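Local atomic coordinates of amorpha-4,11-diene synthase (Artemisia annua, PDB entry 4GAX), a protein that probably converts farnesyl diphosphate into a sesquiterpene such as amorpha-4,11-diene or alpha-bisabolol, with release of diphosphate. Residues R217-E222 against S292-Q297; E222-I227 against K554-Y559; V529-V534 against E547-L552. All coordinates share one frame; numbering follows the deposited sequence.

Interaction 1. Residues R217-E222 against S292-Q297; sequences RLPRIE and SRFEPQ
F294 packs its ring atoms CE2 and CD1 obliquely against P219 and R220 in the first turn of helix 219-232. P219 CB meets F294 CE2 at 3.9 Å. R220 brings its aliphatic part: CB lies 4.0 Å from F294 CG, and CD lies 3.9 Å from F294 CD1. The R220 chain crosses the phenyl at about a right angle, while its guanidinium plane is only 20° from the ring plane. The first torsion of F294 (chi1 71°) puts the ring between its own backbone N and carbonyl carbon, turned to the helix. No hydrogen bond joins the segments. R220 NH2 is instead held by F248 O. On the other segment, E295 CD rests 3.6 Å above one face of the F294 ring, offset toward its rim. R293 grips this carboxylate side-on through NE and NH2. Without the ring, as with an alanine here, P219 and the R220 methylenes would probably lose their apolar partner, and a gap would open beneath E295. Helix 238-269 adds L251 to both R220 and F294. The contact thus packs a helix start on the loop leading to helix 299-322, which carries the aspartate-rich DDIYD sequence of the class I terpene synthase alpha-helical fold.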
loop_
_atom_site.group_PDB
_atom_site.type_symbol
_atom_site.label_atom_id
_atom_site.label_comp_id
_atom_site.label_asym_id
_atom_site.label_seq_id
_atom_site.Cartn_x
_atom_site.Cartn_y
_atom_site.Cartn_z
ATOM N N ARG A 217 -6.101 5.373 1.526
ATOM C CA ARG A 217 -5.598 5.717 0.189
ATOM C C ARG A 217 -4.065 5.737 0.201
ATOM O O ARG A 217 -3.438 6.292 1.119
ATOM C CB ARG A 217 -6.133 7.085 -0.254
ATOM C CG ARG A 217 -5.717 7.509 -1.681
ATOM C CD ARG A 217 -6.616 8.654 -2.190
ATOM N NE ARG A 217 -6.999 9.472 -1.056
ATOM C CZ ARG A 217 -8.241 9.628 -0.622
ATOM N NH1 ARG A 217 -9.257 9.058 -1.256
ATOM N NH2 ARG A 217 -8.453 10.370 0.448
ATOM N N LEU A 218 -3.458 5.128 -0.816
ATOM C CA LEU A 218 -2.002 5.120 -0.934
ATOM C C LEU A 218 -1.529 6.576 -1.047
ATOM O O LEU A 218 -2.150 7.360 -1.761
ATOM C CB LEU A 218 -1.612 4.362 -2.207
ATOM C CG LEU A 218 -1.303 2.867 -2.080
ATOM C CD1 LEU A 218 -1.572 2.323 -0.688
ATOM C CD2 LEU A 218 -2.051 2.077 -3.138
ATOM N N PRO A 219 -0.417 6.922 -0.382
ATOM C CA PRO A 219 0.056 8.316 -0.358
ATOM C C PRO A 219 0.299 8.946 -1.728
ATOM O O PRO A 219 0.000 10.124 -1.877
ATOM C CB PRO A 219 1.370 8.257 0.446
ATOM C CG PRO A 219 1.641 6.775 0.704
ATOM C CD PRO A 219 0.333 6.058 0.557
ATOM N N ARG A 220 0.818 8.205 -2.705
ATOM C CA ARG A 220 1.044 8.797 -4.035
ATOM C C ARG A 220 -0.280 9.078 -4.749
ATOM O O ARG A 220 -0.411 10.046 -5.523
ATOM C CB ARG A 220 1.921 7.879 -4.901
ATOM C CG ARG A 220 2.365 8.488 -6.241
ATOM C CD ARG A 220 3.252 9.714 -6.037
ATOM N NE ARG A 220 3.845 10.145 -7.307
ATOM C CZ ARG A 220 4.612 11.222 -7.462
ATOM N NH1 ARG A 220 4.881 12.015 -6.424
ATOM N NH2 ARG A 220 5.107 11.507 -8.664
ATOM N N ILE A 221 -1.277 8.240 -4.492
ATOM C CA ILE A 221 -2.597 8.476 -5.083
ATOM C C ILE A 221 -3.258 9.680 -4.393
ATOM O O ILE A 221 -3.954 10.468 -5.036
ATOM C CB ILE A 221 -3.507 7.228 -4.966
ATOM C CG1 ILE A 221 -2.904 6.072 -5.773
ATOM C CG2 ILE A 221 -4.907 7.519 -5.457
ATOM C CD1 ILE A 221 -3.677 4.736 -5.609
ATOM N N GLU A 222 -3.060 9.824 -3.088
ATOM C CA GLU A 222 -3.580 11.025 -2.400
ATOM C C GLU A 222 -2.974 12.302 -2.979
ATOM O O GLU A 222 -3.681 13.277 -3.229
ATOM C CB GLU A 222 -3.349 10.960 -0.891
ATOM C CG GLU A 222 -3.588 12.285 -0.135
ATOM C CD GLU A 222 -5.059 12.703 -0.090
ATOM O OE1 GLU A 222 -5.941 11.892 -0.483
ATOM O OE2 GLU A 222 -5.338 13.851 0.356
ATOM N N SER A 292 4.263 -0.076 -2.482
ATOM C CA SER A 292 5.014 -0.365 -1.254
ATOM C C SER A 292 5.681 0.897 -0.728
ATOM O O SER A 292 5.432 1.312 0.410
ATOM C CB SER A 292 6.056 -1.472 -1.470
ATOM O OG SER A 292 7.023 -1.083 -2.440
ATOM N N ARG A 293 6.525 1.501 -1.559
ATOM C CA ARG A 293 7.128 2.806 -1.250
ATOM C C ARG A 293 7.297 3.549 -2.571
ATOM O O ARG A 293 7.863 3.000 -3.519
ATOM C CB ARG A 293 8.505 2.663 -0.586
ATOM C CG ARG A 293 8.595 2.005 0.827
ATOM C CD ARG A 293 7.770 2.740 1.894
ATOM N NE ARG A 293 8.039 4.177 2.030
ATOM C CZ ARG A 293 8.586 4.751 3.106
ATOM N NH1 ARG A 293 8.972 4.010 4.133
ATOM N NH2 ARG A 293 8.754 6.076 3.159
ATOM N N PHE A 294 6.829 4.791 -2.655
ATOM C CA PHE A 294 6.910 5.509 -3.935
ATOM C C PHE A 294 8.115 6.454 -3.972
ATOM O O PHE A 294 8.452 7.017 -5.024
ATOM C CB PHE A 294 5.641 6.346 -4.160
ATOM C CG PHE A 294 5.557 7.539 -3.243
ATOM C CD1 PHE A 294 6.097 8.767 -3.613
ATOM C CD2 PHE A 294 4.978 7.418 -1.983
ATOM C CE1 PHE A 294 6.051 9.861 -2.746
ATOM C CE2 PHE A 294 4.919 8.513 -1.103
ATOM C CZ PHE A 294 5.458 9.739 -1.492
ATOM N N GLU A 295 8.749 6.653 -2.825
ATOM C CA GLU A 295 9.770 7.688 -2.687
ATOM C C GLU A 295 11.043 7.384 -3.486
ATOM O O GLU A 295 11.373 6.211 -3.719
ATOM C CB GLU A 295 10.081 7.929 -1.206
ATOM C CG GLU A 295 8.849 8.406 -0.421
ATOM C CD GLU A 295 8.051 7.253 0.191
ATOM O OE1 GLU A 295 8.174 6.096 -0.276
ATOM O OE2 GLU A 295 7.299 7.501 1.152
ATOM N N PRO A 296 11.760 8.444 -3.902
ATOM C CA PRO A 296 12.912 8.271 -4.790
ATOM C C PRO A 296 13.983 7.384 -4.190
ATOM O O PRO A 296 14.629 6.667 -4.931
ATOM C CB PRO A 296 13.433 9.703 -5.001
ATOM C CG PRO A 296 12.771 10.532 -3.946
ATOM C CD PRO A 296 11.476 9.867 -3.623
ATOM N N GLN A 297 14.134 7.405 -2.870
ATOM C CA GLN A 297 15.164 6.638 -2.191
ATOM C C GLN A 297 14.985 5.125 -2.411
ATOM O O GLN A 297 15.939 4.349 -2.299
ATOM C CB GLN A 297 15.137 6.955 -0.677
ATOM C CG GLN A 297 15.383 8.442 -0.309
ATOM C CD GLN A 297 14.236 9.398 -0.691
ATOM O OE1 GLN A 297 13.125 8.970 -0.973
ATOM N NE2 GLN A 297 14.522 10.698 -0.700
#

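Interaction 2. Residues E222-I227 against K554-Y559; sequences EAVQYI and KSLLVY
V224 carries most of this contact, pointing from helix 219-232 at S555 and L556 of helix 547-557. CG1 touches L556 CD1 at 3.7 Å, and the two side chains cross at about a right angle. The same methyl also lies 3.9 Å from S555 O. CG2 faces the hydroxyl of S555, with 3.9 Å between V224 CG2 and S555 OG. With chi1 at -43°, CG1 of V224 stands beside the backbone N and anti to the carbonyl carbon. This turn brings CG1 to L556 and the S555 carbonyl, and CG2 to the S555 hydroxyl.

S555 is the second residue of the contact. Its CB points toward V224, but its hydroxyl is bound within its own helix, to L552 O. V224 therefore meets OG by van der Waals contact alone. L556 reaches V224 with one methyl, CD1. Its side chain also packs on F287 and L290 of helix 282-292, while V224 also touches F248 of helix 238-269.

K554 O receives V558 N at 2.9 Å and Y559 N at 3.1 Å. Q252 NE2 binds both L556 O and Y559 O, and R256 NH1 binds L557 O. Helix 238-269 thus also binds the backbone carbonyls here.

Chemically, the contact is small and mostly apolar, with no hydrogen bond or salt bridge between the segments. Close fit of the methyls probably governs it, with L556 the buried partner, and the one polar side-chain atom involved already has a partner at home.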
loop_
_atom_site.group_PDB
_atom_site.type_symbol
_atom_site.label_atom_id
_atom_site.label_comp_id
_atom_site.label_asym_id
_atom_site.label_seq_id
_atom_site.Cartn_x
_atom_site.Cartn_y
_atom_site.Cartn_z
ATOM N N GLU A 222 -3.060 9.824 -3.088
ATOM C CA GLU A 222 -3.580 11.025 -2.400
ATOM C C GLU A 222 -2.974 12.302 -2.979
ATOM O O GLU A 222 -3.681 13.277 -3.229
ATOM C CB GLU A 222 -3.349 10.960 -0.891
ATOM C CG GLU A 222 -3.588 12.285 -0.135
ATOM C CD GLU A 222 -5.059 12.703 -0.090
ATOM O OE1 GLU A 222 -5.941 11.892 -0.483
ATOM O OE2 GLU A 222 -5.338 13.851 0.356
ATOM N N ALA A 223 -1.673 12.281 -3.230
ATOM C CA ALA A 223 -0.991 13.460 -3.748
ATOM C C ALA A 223 -1.585 13.919 -5.071
ATOM O O ALA A 223 -1.871 15.108 -5.246
ATOM C CB ALA A 223 0.524 13.201 -3.893
ATOM N N VAL A 224 -1.800 12.988 -5.996
ATOM C CA VAL A 224 -2.372 13.365 -7.292
ATOM C C VAL A 224 -3.740 14.012 -7.130
ATOM O O VAL A 224 -4.104 14.889 -7.915
ATOM C CB VAL A 224 -2.465 12.178 -8.311
ATOM C CG1 VAL A 224 -1.213 11.346 -8.291
ATOM C CG2 VAL A 224 -3.657 11.310 -8.024
ATOM N N GLN A 225 -4.499 13.598 -6.116
ATOM C CA GLN A 225 -5.834 14.168 -5.916
ATOM C C GLN A 225 -5.786 15.414 -5.027
ATOM O O GLN A 225 -6.578 16.341 -5.204
ATOM C CB GLN A 225 -6.791 13.126 -5.307
ATOM C CG GLN A 225 -6.949 11.855 -6.140
ATOM C CD GLN A 225 -7.719 10.757 -5.404
ATOM O OE1 GLN A 225 -8.321 10.994 -4.351
ATOM N NE2 GLN A 225 -7.699 9.546 -5.964
ATOM N N TYR A 226 -4.865 15.445 -4.068
ATOM C CA TYR A 226 -4.838 16.566 -3.120
ATOM C C TYR A 226 -4.223 17.826 -3.728
ATOM O O TYR A 226 -4.617 18.948 -3.412
ATOM C CB TYR A 226 -4.095 16.183 -1.847
ATOM C CG TYR A 226 -4.253 17.202 -0.728
ATOM C CD1 TYR A 226 -5.480 17.371 -0.087
ATOM C CD2 TYR A 226 -3.178 17.978 -0.301
ATOM C CE1 TYR A 226 -5.637 18.294 0.947
ATOM C CE2 TYR A 226 -3.326 18.914 0.739
ATOM C CZ TYR A 226 -4.555 19.060 1.356
ATOM O OH TYR A 226 -4.707 19.979 2.378
ATOM N N ILE A 227 -3.247 17.637 -4.601
ATOM C CA ILE A 227 -2.553 18.759 -5.198
ATOM C C ILE A 227 -3.518 19.781 -5.838
ATOM O O ILE A 227 -3.490 20.959 -5.466
ATOM C CB ILE A 227 -1.431 18.285 -6.157
ATOM C CG1 ILE A 227 -0.241 17.752 -5.347
ATOM C CG2 ILE A 227 -0.974 19.440 -7.038
ATOM C CD1 ILE A 227 0.856 17.100 -6.208
ATOM N N LYS A 554 -2.917 5.676 -14.874
ATOM C CA LYS A 554 -2.674 6.847 -15.715
ATOM C C LYS A 554 -2.387 8.101 -14.890
ATOM O O LYS A 554 -1.536 8.914 -15.262
ATOM C CB LYS A 554 -3.855 7.105 -16.654
ATOM C CG LYS A 554 -4.118 5.986 -17.649
ATOM C CD LYS A 554 -4.900 6.518 -18.851
ATOM C CE LYS A 554 -5.716 5.422 -19.513
ATOM N NZ LYS A 554 -6.433 5.928 -20.729
ATOM N N SER A 555 -3.085 8.249 -13.766
ATOM C CA SER A 555 -2.909 9.431 -12.934
ATOM C C SER A 555 -1.514 9.448 -12.316
ATOM O O SER A 555 -0.935 10.510 -12.081
ATOM C CB SER A 555 -3.993 9.509 -11.853
ATOM O OG SER A 555 -3.717 8.623 -10.782
ATOM N N LEU A 556 -0.961 8.267 -12.067
ATOM C CA LEU A 556 0.389 8.168 -11.506
ATOM C C LEU A 556 1.514 8.198 -12.553
ATOM O O LEU A 556 2.570 8.815 -12.335
ATOM C CB LEU A 556 0.503 6.908 -10.622
ATOM C CG LEU A 556 0.283 7.144 -9.129
ATOM C CD1 LEU A 556 -1.089 7.703 -8.880
ATOM C CD2 LEU A 556 0.534 5.875 -8.267
ATOM N N LEU A 557 1.302 7.550 -13.692
ATOM C CA LEU A 557 2.406 7.359 -14.633
ATOM C C LEU A 557 2.316 8.145 -15.942
ATOM O O LEU A 557 3.325 8.341 -16.622
ATOM C CB LEU A 557 2.559 5.863 -14.946
ATOM C CG LEU A 557 2.855 4.999 -13.720
ATOM C CD1 LEU A 557 3.019 3.550 -14.135
ATOM C CD2 LEU A 557 4.095 5.491 -12.994
ATOM N N VAL A 558 1.122 8.588 -16.313
ATOM C CA VAL A 558 0.957 9.173 -17.643
ATOM C C VAL A 558 0.782 10.701 -17.652
ATOM O O VAL A 558 1.511 11.413 -18.350
ATOM C CB VAL A 558 -0.184 8.472 -18.404
ATOM C CG1 VAL A 558 -0.435 9.139 -19.752
ATOM C CG2 VAL A 558 0.152 6.993 -18.583
ATOM N N TYR A 559 -0.154 11.212 -16.858
ATOM C CA TYR A 559 -0.410 12.652 -16.866
ATOM C C TYR A 559 0.500 13.364 -15.871
ATOM O O TYR A 559 0.474 13.061 -14.669
ATOM C CB TYR A 559 -1.863 12.960 -16.499
ATOM C CG TYR A 559 -2.904 12.308 -17.372
ATOM C CD1 TYR A 559 -3.850 11.446 -16.829
ATOM C CD2 TYR A 559 -2.964 12.575 -18.735
ATOM C CE1 TYR A 559 -4.817 10.855 -17.625
ATOM C CE2 TYR A 559 -3.928 11.986 -19.540
ATOM C CZ TYR A 559 -4.851 11.126 -18.974
ATOM O OH TYR A 559 -5.811 10.537 -19.762
#

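Interaction 3. Residues V529-V534 against E547-L552; sequences VHFLDV and EEYKNL
V534 meets both Y549 and L552, mainly through CG1. V534 CG1 lies 3.8 Å from L552 CD1, the two side chains reaching toward each other tip to tip. V534 CG2 is farther from the same L552 CD1, at 4.2 Å. V534 turns CG1 anti to its amide N (chi1 166°), which aims this methyl into the corner between leucine and tyrosine. V534 CG1 also sits 3.9 Å from Y549 CD1, where valine and tyrosine side chains cross at about a right angle. It approaches the ring obliquely.

The aromatic contact is looser. F531 CZ comes to Y549 CE1 at 4.4 Å, at the edge of the tyrosine ring and near its plane. Each ring has a further aromatic neighbour on helix 282-292. F531 also meets the W288 ring, and Y549 packs edge-to-face with F287. F287 also touches F531 and L552, so it bridges the two segments from that helix.

No hydrogen bond crosses between the segments. Within 547-552, N551 ND2 donates to E547 O at 3.1 Å in an almost straight bond of 172°. N551 N reaches the same oxygen from the opposite face of its plane. K550 NZ and E547 OE2 form a salt bridge at 3.2 Å whose hydrogen bond is weak, and E547 is poorly ordered.

The axes of segments 529-534 and 547-552 approach to 12.1 Å at an angle of 123°. With only 12 residues between the segments, this joins the last two helices of the chain through apolar side chains, backed by helix 282-292, in the alpha-helical fold of class I terpene synthases.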
loop_
_atom_site.group_PDB
_atom_site.type_symbol
_atom_site.label_atom_id
_atom_site.label_comp_id
_atom_site.label_asym_id
_atom_site.label_seq_id
_atom_site.Cartn_x
_atom_site.Cartn_y
_atom_site.Cartn_z
ATOM N N VAL A 529 -0.720 -3.468 2.472
ATOM C CA VAL A 529 -2.048 -3.886 2.962
ATOM C C VAL A 529 -3.147 -2.987 2.400
ATOM O O VAL A 529 -4.181 -3.469 1.942
ATOM C CB VAL A 529 -2.128 -3.856 4.520
ATOM C CG1 VAL A 529 -3.544 -4.178 4.990
ATOM C CG2 VAL A 529 -1.144 -4.848 5.128
ATOM N N HIS A 530 -2.930 -1.675 2.424
ATOM C CA HIS A 530 -3.927 -0.753 1.866
ATOM C C HIS A 530 -4.086 -0.931 0.359
ATOM O O HIS A 530 -5.182 -0.752 -0.197
ATOM C CB HIS A 530 -3.573 0.699 2.214
ATOM C CG HIS A 530 -3.857 1.051 3.639
ATOM N ND1 HIS A 530 -3.031 1.861 4.389
ATOM C CD2 HIS A 530 -4.884 0.700 4.447
ATOM C CE1 HIS A 530 -3.536 1.989 5.606
ATOM N NE2 HIS A 530 -4.657 1.289 5.669
ATOM N N PHE A 531 -3.001 -1.313 -0.303
ATOM C CA PHE A 531 -3.084 -1.610 -1.737
ATOM C C PHE A 531 -4.109 -2.689 -2.077
ATOM O O PHE A 531 -4.703 -2.694 -3.183
ATOM C CB PHE A 531 -1.712 -1.998 -2.302
ATOM C CG PHE A 531 -1.750 -2.325 -3.757
ATOM C CD1 PHE A 531 -1.925 -1.318 -4.692
ATOM C CD2 PHE A 531 -1.643 -3.635 -4.195
ATOM C CE1 PHE A 531 -1.975 -1.608 -6.045
ATOM C CE2 PHE A 531 -1.688 -3.934 -5.556
ATOM C CZ PHE A 531 -1.852 -2.915 -6.481
ATOM N N LEU A 532 -4.345 -3.606 -1.145
ATOM C CA LEU A 532 -5.279 -4.713 -1.421
ATOM C C LEU A 532 -6.657 -4.166 -1.746
ATOM O O LEU A 532 -7.408 -4.764 -2.525
ATOM C CB LEU A 532 -5.381 -5.680 -0.233
ATOM C CG LEU A 532 -4.115 -6.398 0.265
ATOM C CD1 LEU A 532 -4.346 -7.002 1.661
ATOM C CD2 LEU A 532 -3.690 -7.466 -0.710
ATOM N N ASP A 533 -6.981 -3.015 -1.159
ATOM C CA ASP A 533 -8.273 -2.379 -1.412
ATOM C C ASP A 533 -8.376 -1.917 -2.861
ATOM O O ASP A 533 -9.464 -1.893 -3.426
ATOM C CB ASP A 533 -8.491 -1.195 -0.458
ATOM C CG ASP A 533 -9.964 -0.946 -0.164
ATOM O OD1 ASP A 533 -10.733 -1.929 -0.022
ATOM O OD2 ASP A 533 -10.354 0.236 -0.074
ATOM N N VAL A 534 -7.238 -1.557 -3.459
ATOM C CA VAL A 534 -7.175 -1.169 -4.870
ATOM C C VAL A 534 -7.110 -2.405 -5.754
ATOM O O VAL A 534 -7.776 -2.501 -6.794
ATOM C CB VAL A 534 -5.921 -0.302 -5.143
ATOM C CG1 VAL A 534 -5.659 -0.191 -6.645
ATOM C CG2 VAL A 534 -6.091 1.085 -4.505
ATOM N N GLU A 547 -11.956 0.153 -14.818
ATOM C CA GLU A 547 -11.656 1.534 -15.192
ATOM C C GLU A 547 -11.043 2.278 -14.005
ATOM O O GLU A 547 -10.169 3.133 -14.174
ATOM C CB GLU A 547 -12.927 2.248 -15.655
ATOM C CG GLU A 547 -12.717 3.679 -16.158
ATOM C CD GLU A 547 -12.396 3.752 -17.648
ATOM O OE1 GLU A 547 -12.419 4.871 -18.208
ATOM O OE2 GLU A 547 -12.121 2.693 -18.257
ATOM N N GLU A 548 -11.502 1.934 -12.805
ATOM C CA GLU A 548 -11.007 2.549 -11.587
ATOM C C GLU A 548 -9.495 2.326 -11.501
ATOM O O GLU A 548 -8.723 3.279 -11.379
ATOM C CB GLU A 548 -11.729 1.964 -10.369
ATOM C CG GLU A 548 -11.885 2.918 -9.197
ATOM C CD GLU A 548 -12.947 2.462 -8.193
ATOM O OE1 GLU A 548 -12.776 1.386 -7.578
ATOM O OE2 GLU A 548 -13.956 3.184 -8.022
ATOM N N TYR A 549 -9.081 1.067 -11.604
ATOM C CA TYR A 549 -7.667 0.711 -11.551
ATOM C C TYR A 549 -6.895 1.334 -12.717
ATOM O O TYR A 549 -5.767 1.804 -12.542
ATOM C CB TYR A 549 -7.516 -0.816 -11.562
ATOM C CG TYR A 549 -6.100 -1.325 -11.385
ATOM C CD1 TYR A 549 -5.657 -1.795 -10.151
ATOM C CD2 TYR A 549 -5.211 -1.355 -12.457
ATOM C CE1 TYR A 549 -4.356 -2.266 -9.984
ATOM C CE2 TYR A 549 -3.917 -1.822 -12.305
ATOM C CZ TYR A 549 -3.495 -2.280 -11.074
ATOM O OH TYR A 549 -2.206 -2.745 -10.940
ATOM N N LYS A 550 -7.500 1.334 -13.903
ATOM C CA LYS A 550 -6.813 1.847 -15.086
ATOM C C LYS A 550 -6.475 3.327 -14.932
ATOM O O LYS A 550 -5.375 3.763 -15.278
ATOM C CB LYS A 550 -7.642 1.648 -16.351
ATOM C CG LYS A 550 -6.825 1.833 -17.630
ATOM C CD LYS A 550 -7.633 2.482 -18.740
ATOM C CE LYS A 550 -8.828 1.636 -19.142
ATOM N NZ LYS A 550 -9.605 2.284 -20.244
ATOM N N ASN A 551 -7.416 4.106 -14.416
ATOM C CA ASN A 551 -7.172 5.537 -14.308
ATOM C C ASN A 551 -6.225 5.924 -13.187
ATOM O O ASN A 551 -5.572 6.964 -13.266
ATOM C CB ASN A 551 -8.475 6.331 -14.259
ATOM C CG ASN A 551 -9.078 6.519 -15.638
ATOM O OD1 ASN A 551 -8.811 7.515 -16.322
ATOM N ND2 ASN A 551 -9.879 5.550 -16.064
ATOM N N LEU A 552 -6.149 5.091 -12.150
ATOM C CA LEU A 552 -5.159 5.286 -11.104
ATOM C C LEU A 552 -3.769 5.182 -11.717
ATOM O O LEU A 552 -2.893 6.006 -11.426
ATOM C CB LEU A 552 -5.309 4.244 -9.982
ATOM C CG LEU A 552 -6.568 4.317 -9.110
ATOM C CD1 LEU A 552 -6.557 3.196 -8.088
ATOM C CD2 LEU A 552 -6.705 5.668 -8.409
#

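In the fold
The three contacts tie helix 219-232, the loop 292-297 and the last two helices of the chain into one cluster. Interactions 1 and 2 share E222 and helix 219-232, with centres about 11 Å apart. R220 CG of the first touches L556 CD2 of the second at 3.8 Å. Interactions 2 and 3 both use helix 547-557, with centres about 13 Å apart. Interactions 1 and 3 have centres about 13 Å apart and pack directly. L218 CD2 lies 3.7 Å from F531 CD1, and I221 CG2 lies 3.9 Å from L552 CD2. Interaction 1 precedes helix 299-322 in the chain, whose aspartates probably bind metal, as in other members of the family.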